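Local coordinates for nonstructural protein 2 (Human rotavirus C, PDB 2GU0) that probably binds single-stranded RNA, hydrolyses nucleoside triphosphates and RNA 5'-triphosphates, and, as a homooctamer, takes part in replication and packaging of the viral genome, at residues V17-I22 against V90-E95; Q230-A235 against V281-L286. All coordinates share one frame; numbering follows the deposited sequence.

Contact 1 of 2, residues V17-I22 against V90-E95; sequences VVWYPI and VSMPTE
A Met-aromatic contact and one backbone hydrogen bond join V17, just before strand 18-21, and W19 within it to M92 in the loop that follows helix 74-90. The bond runs from V17 N to M92 O, 2.9 Å long and nearly straight at the hydrogen (169°). Beside it the M92 side chain reaches across to the indole, the two side chains crossing at about a right angle. Its sulfur comes to the edge of W19, close to the ring plane: SD is 3.6 Å from W19 CZ2 and 4.8 Å from the centroid of the five-membered ring. The terminal methyl lies in the plane at the same edge, with M92 CE 3.9 Å from W19 CZ2. A bend at chi3 (-62°) turns this methyl along the benzo side of the indole. V17 CG1 rests against one ring face, toward its rim. Strand 18-21 pairs with strand 8-11 in a two-stranded antiparallel sheet of the N-terminal region. W19 also packs on V8 of strand 8-11 and on L87 of helix 74-90, while N88 OD1 accepts a hydrogen bond from W19 N. On the other branch of V17, CG2 packs 3.9 Å from T94 CA, just past the bonded carbonyl. T94 opens a short 3-10 segment, and its OG1 is hydrogen-bonded to E14 O in the turn between the two strands.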
loop_
_atom_site.group_PDB
_atom_site.type_symbol
_atom_site.label_atom_id
_atom_site.label_comp_id
_atom_site.label_asym_id
_atom_site.label_seq_id
_atom_site.Cartn_x
_atom_site.Cartn_y
_atom_site.Cartn_z
ATOM N N VAL A 17 -41.885 -19.827 -16.179
ATOM C CA VAL A 17 -40.823 -20.480 -15.429
ATOM C C VAL A 17 -39.937 -19.437 -14.749
ATOM O O VAL A 17 -39.582 -18.413 -15.345
ATOM C CB VAL A 17 -39.945 -21.332 -16.340
ATOM C CG1 VAL A 17 -38.815 -21.960 -15.536
ATOM C CG2 VAL A 17 -40.790 -22.389 -17.016
ATOM N N VAL A 18 -39.596 -19.688 -13.492
ATOM C CA VAL A 18 -38.742 -18.773 -12.756
ATOM C C VAL A 18 -37.400 -19.450 -12.525
ATOM O O VAL A 18 -37.338 -20.565 -12.011
ATOM C CB VAL A 18 -39.353 -18.410 -11.404
ATOM C CG1 VAL A 18 -38.503 -17.355 -10.721
ATOM C CG2 VAL A 18 -40.786 -17.929 -11.603
ATOM N N TRP A 19 -36.323 -18.778 -12.915
ATOM C CA TRP A 19 -34.988 -19.337 -12.745
ATOM C C TRP A 19 -34.251 -18.717 -11.579
ATOM O O TRP A 19 -34.458 -17.552 -11.256
ATOM C CB TRP A 19 -34.175 -19.140 -14.013
ATOM C CG TRP A 19 -34.855 -19.687 -15.228
ATOM C CD1 TRP A 19 -35.768 -19.053 -16.016
ATOM C CD2 TRP A 19 -34.693 -20.994 -15.771
ATOM N NE1 TRP A 19 -36.185 -19.886 -17.016
ATOM C CE2 TRP A 19 -35.540 -21.086 -16.889
ATOM C CE3 TRP A 19 -33.913 -22.103 -15.416
ATOM C CZ2 TRP A 19 -35.629 -22.233 -17.657
ATOM C CZ3 TRP A 19 -34.001 -23.237 -16.168
ATOM C CH2 TRP A 19 -34.854 -23.300 -17.283
ATOM N N TYR A 20 -33.393 -19.506 -10.943
ATOM C CA TYR A 20 -32.603 -19.016 -9.820
ATOM C C TYR A 20 -31.111 -19.309 -9.971
ATOM O O TYR A 20 -30.715 -20.324 -10.550
ATOM C CB TYR A 20 -33.088 -19.632 -8.511
ATOM C CG TYR A 20 -34.558 -19.440 -8.266
ATOM C CD1 TYR A 20 -35.489 -20.372 -8.732
ATOM C CD2 TYR A 20 -35.031 -18.307 -7.603
ATOM C CE1 TYR A 20 -36.856 -20.177 -8.545
ATOM C CE2 TYR A 20 -36.394 -18.103 -7.415
ATOM C CZ TYR A 20 -37.301 -19.039 -7.889
ATOM O OH TYR A 20 -38.650 -18.831 -7.725
ATOM N N PRO A 21 -30.267 -18.409 -9.450
ATOM C CA PRO A 21 -28.805 -18.512 -9.485
ATOM C C PRO A 21 -28.337 -19.625 -8.554
ATOM O O PRO A 21 -28.966 -19.880 -7.533
ATOM C CB PRO A 21 -28.353 -17.151 -8.958
ATOM C CG PRO A 21 -29.469 -16.252 -9.259
ATOM C CD PRO A 21 -30.674 -17.085 -8.952
ATOM N N ILE A 22 -27.247 -20.291 -8.896
ATOM C CA ILE A 22 -26.701 -21.327 -8.022
ATOM C C ILE A 22 -25.396 -20.760 -7.445
ATOM O O ILE A 22 -24.553 -20.269 -8.192
ATOM C CB ILE A 22 -26.406 -22.619 -8.794
ATOM C CG1 ILE A 22 -27.711 -23.313 -9.158
ATOM C CG2 ILE A 22 -25.585 -23.548 -7.948
ATOM C CD1 ILE A 22 -27.519 -24.616 -9.903
ATOM N N VAL A 90 -36.939 -14.295 -21.031
ATOM C CA VAL A 90 -37.544 -15.118 -22.066
ATOM C C VAL A 90 -38.966 -15.503 -21.638
ATOM O O VAL A 90 -39.820 -15.801 -22.474
ATOM C CB VAL A 90 -36.705 -16.382 -22.314
ATOM C CG1 VAL A 90 -37.415 -17.302 -23.286
ATOM C CG2 VAL A 90 -35.364 -15.994 -22.870
ATOM N N SER A 91 -39.211 -15.482 -20.331
ATOM C CA SER A 91 -40.518 -15.807 -19.778
ATOM C C SER A 91 -41.177 -17.009 -20.412
ATOM O O SER A 91 -42.344 -16.960 -20.781
ATOM C CB SER A 91 -41.453 -14.613 -19.904
ATOM O OG SER A 91 -41.048 -13.590 -19.024
ATOM N N MET A 92 -40.428 -18.090 -20.546
ATOM C CA MET A 92 -40.977 -19.305 -21.122
ATOM C C MET A 92 -42.160 -19.801 -20.269
ATOM O O MET A 92 -42.116 -19.759 -19.036
ATOM C CB MET A 92 -39.869 -20.347 -21.201
ATOM C CG MET A 92 -38.869 -20.251 -20.057
ATOM S SD MET A 92 -37.298 -20.913 -20.574
ATOM C CE MET A 92 -37.771 -22.598 -20.899
ATOM N N PRO A 93 -43.242 -20.263 -20.921
ATOM C CA PRO A 93 -44.447 -20.763 -20.245
ATOM C C PRO A 93 -44.341 -22.108 -19.508
ATOM O O PRO A 93 -44.004 -23.140 -20.100
ATOM C CB PRO A 93 -45.476 -20.794 -21.372
ATOM C CG PRO A 93 -44.641 -21.100 -22.561
ATOM C CD PRO A 93 -43.453 -20.195 -22.377
ATOM N N THR A 94 -44.661 -22.069 -18.212
ATOM C CA THR A 94 -44.623 -23.234 -17.334
ATOM C C THR A 94 -45.178 -24.485 -17.991
ATOM O O THR A 94 -44.505 -25.507 -18.068
ATOM C CB THR A 94 -45.422 -22.978 -16.040
ATOM O OG1 THR A 94 -44.799 -21.936 -15.280
ATOM C CG2 THR A 94 -45.488 -24.234 -15.199
ATOM N N GLU A 95 -46.418 -24.396 -18.454
ATOM C CA GLU A 95 -47.092 -25.513 -19.110
ATOM C C GLU A 95 -46.251 -26.213 -20.176
ATOM O O GLU A 95 -46.312 -27.435 -20.321
ATOM C CB GLU A 95 -48.401 -25.030 -19.746
ATOM C CG GLU A 95 -48.274 -23.695 -20.466
ATOM C CD GLU A 95 -49.410 -23.441 -21.446
ATOM O OE1 GLU A 95 -50.572 -23.732 -21.096
ATOM O OE2 GLU A 95 -49.142 -22.940 -22.564
#

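Contact 2 of 2, residues Q230-A235 against V281-L286; sequences QLMSHA and VAKTSL
K283, in the link between helices 279-282 and 285-288, meets M232 in the first turn of helix 231-243, the two side chains running obliquely past each other. The aliphatic part of the lysine does much of the touching: K283 CD lies 3.9 Å from M232 CE, and K283 CB is 4.2 Å from M232 SD. The lysine chain bends at chi3 (72°), which leaves its amino group near the same methyl, with NZ 3.9 Å from M232 CE. The methionine is itself folded at chi2 and chi3, which brings its sulfur and methyl against the lysine chain; F279 of the same chain and I307 of a second subunit also pack on it. At S285 the chain is pinned locally: OG donates a 2.8 Å hydrogen bond to A282 O, in the carbonyl plane and on a lone pair, tying the link between the two short helices. L286 then carries the largest share of the buried surface. Its CD1 branch inserts toward helix 231-243, 3.6 Å from A235 CB and 3.8 Å from M232 SD. L231 adds a looser touch, its CD2 lying 4.2 Å from L286 O, and turns to A214 and I216 of strand 213-216. L286 also packs on C269 of helix 264-275, and W266 of that helix meets A235. Apolar packing thus fastens the short helices 279-282 and 285-288 onto the start of helix 231-243, which follows strand 222-227 of the HIT-like C-terminal sheet and belongs to the predicted RNA-binding region.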
loop_
_atom_site.group_PDB
_atom_site.type_symbol
_atom_site.label_atom_id
_atom_site.label_comp_id
_atom_site.label_asym_id
_atom_site.label_seq_id
_atom_site.Cartn_x
_atom_site.Cartn_y
_atom_site.Cartn_z
ATOM N N GLN A 230 -4.030 -26.979 -36.368
ATOM C CA GLN A 230 -5.240 -27.282 -35.609
ATOM C C GLN A 230 -6.341 -27.649 -36.571
ATOM O O GLN A 230 -7.355 -28.216 -36.185
ATOM C CB GLN A 230 -5.699 -26.065 -34.808
ATOM C CG GLN A 230 -4.726 -25.585 -33.758
ATOM C CD GLN A 230 -4.533 -26.595 -32.661
ATOM O OE1 GLN A 230 -5.508 -27.109 -32.088
ATOM N NE2 GLN A 230 -3.275 -26.887 -32.347
ATOM N N LEU A 231 -6.134 -27.296 -37.829
ATOM C CA LEU A 231 -7.101 -27.564 -38.876
ATOM C C LEU A 231 -7.659 -28.993 -38.788
ATOM O O LEU A 231 -8.865 -29.191 -38.925
ATOM C CB LEU A 231 -6.452 -27.290 -40.239
ATOM C CG LEU A 231 -7.370 -27.018 -41.431
ATOM C CD1 LEU A 231 -8.532 -26.124 -41.023
ATOM C CD2 LEU A 231 -6.559 -26.372 -42.534
ATOM N N MET A 232 -6.792 -29.978 -38.546
ATOM C CA MET A 232 -7.238 -31.368 -38.420
ATOM C C MET A 232 -8.294 -31.497 -37.323
ATOM O O MET A 232 -9.443 -31.840 -37.591
ATOM C CB MET A 232 -6.063 -32.291 -38.088
ATOM C CG MET A 232 -5.276 -32.774 -39.295
ATOM S SD MET A 232 -6.243 -33.814 -40.414
ATOM C CE MET A 232 -6.234 -35.328 -39.480
ATOM N N SER A 233 -7.887 -31.219 -36.087
ATOM C CA SER A 233 -8.768 -31.283 -34.924
ATOM C C SER A 233 -10.184 -30.808 -35.196
ATOM O O SER A 233 -11.144 -31.533 -34.964
ATOM C CB SER A 233 -8.178 -30.454 -33.794
ATOM O OG SER A 233 -6.864 -30.887 -33.521
ATOM N N HIS A 234 -10.309 -29.579 -35.668
ATOM C CA HIS A 234 -11.612 -29.016 -35.972
ATOM C C HIS A 234 -12.277 -29.836 -37.060
ATOM O O HIS A 234 -13.503 -29.918 -37.132
ATOM C CB HIS A 234 -11.451 -27.571 -36.434
ATOM C CG HIS A 234 -10.984 -26.650 -35.354
ATOM N ND1 HIS A 234 -11.844 -26.075 -34.447
ATOM C CD2 HIS A 234 -9.741 -26.239 -35.011
ATOM C CE1 HIS A 234 -11.152 -25.347 -33.590
ATOM N NE2 HIS A 234 -9.874 -25.430 -33.910
ATOM N N ALA A 235 -11.454 -30.438 -37.912
ATOM C CA ALA A 235 -11.961 -31.258 -38.997
ATOM C C ALA A 235 -12.535 -32.540 -38.420
ATOM O O ALA A 235 -13.585 -32.999 -38.853
ATOM C CB ALA A 235 -10.849 -31.575 -39.982
ATOM N N VAL A 281 -10.115 -40.637 -45.886
ATOM C CA VAL A 281 -9.938 -40.263 -47.291
ATOM C C VAL A 281 -10.070 -38.774 -47.580
ATOM O O VAL A 281 -9.436 -38.259 -48.501
ATOM C CB VAL A 281 -10.959 -40.998 -48.199
ATOM C CG1 VAL A 281 -10.662 -40.703 -49.661
ATOM C CG2 VAL A 281 -10.922 -42.498 -47.928
ATOM N N ALA A 282 -10.898 -38.089 -46.802
ATOM C CA ALA A 282 -11.125 -36.663 -47.007
ATOM C C ALA A 282 -10.143 -35.759 -46.264
ATOM O O ALA A 282 -9.862 -34.646 -46.709
ATOM C CB ALA A 282 -12.562 -36.313 -46.617
ATOM N N LYS A 283 -9.619 -36.246 -45.139
ATOM C CA LYS A 283 -8.677 -35.480 -44.332
ATOM C C LYS A 283 -7.502 -35.031 -45.185
ATOM O O LYS A 283 -6.722 -34.185 -44.781
ATOM C CB LYS A 283 -8.144 -36.321 -43.175
ATOM C CG LYS A 283 -7.140 -37.367 -43.611
ATOM C CD LYS A 283 -6.269 -37.857 -42.455
ATOM C CE LYS A 283 -7.034 -38.737 -41.489
ATOM N NZ LYS A 283 -6.182 -39.115 -40.334
ATOM N N THR A 284 -7.384 -35.607 -46.372
ATOM C CA THR A 284 -6.295 -35.286 -47.284
ATOM C C THR A 284 -6.469 -33.955 -47.994
ATOM O O THR A 284 -5.542 -33.149 -48.047
ATOM C CB THR A 284 -6.134 -36.403 -48.340
ATOM O OG1 THR A 284 -5.700 -37.599 -47.685
ATOM C CG2 THR A 284 -5.123 -36.009 -49.418
ATOM N N SER A 285 -7.654 -33.723 -48.544
ATOM C CA SER A 285 -7.915 -32.487 -49.267
ATOM C C SER A 285 -7.791 -31.229 -48.408
ATOM O O SER A 285 -7.929 -30.120 -48.911
ATOM C CB SER A 285 -9.296 -32.552 -49.938
ATOM O OG SER A 285 -10.250 -33.196 -49.109
ATOM N N LEU A 286 -7.519 -31.408 -47.116
ATOM C CA LEU A 286 -7.361 -30.290 -46.187
ATOM C C LEU A 286 -6.070 -29.512 -46.418
ATOM O O LEU A 286 -6.037 -28.295 -46.273
ATOM C CB LEU A 286 -7.350 -30.789 -44.742
ATOM C CG LEU A 286 -8.652 -31.154 -44.044
ATOM C CD1 LEU A 286 -8.333 -31.582 -42.622
ATOM C CD2 LEU A 286 -9.595 -29.963 -44.048
#

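Overall arrangement
Contacts 1 and 2 lie on opposite sides of the chain's centre, their own centres 42 Å apart, and share no helix or strand. Contact 1 belongs to the N-terminal part of the chain and joins the edge of a small hairpin to a loop; it is only partly buried and combines a backbone hydrogen bond with a sulfur-aromatic contact. Contact 2, in the C-terminal, HIT-like part, is more buried and joins helical elements through aliphatic groups and a methionine. Each uses a methionine, against an indole edge in the first and against leucine and lysine in the second. Another subunit reaches contact 2 but does not touch the segments of contact 1.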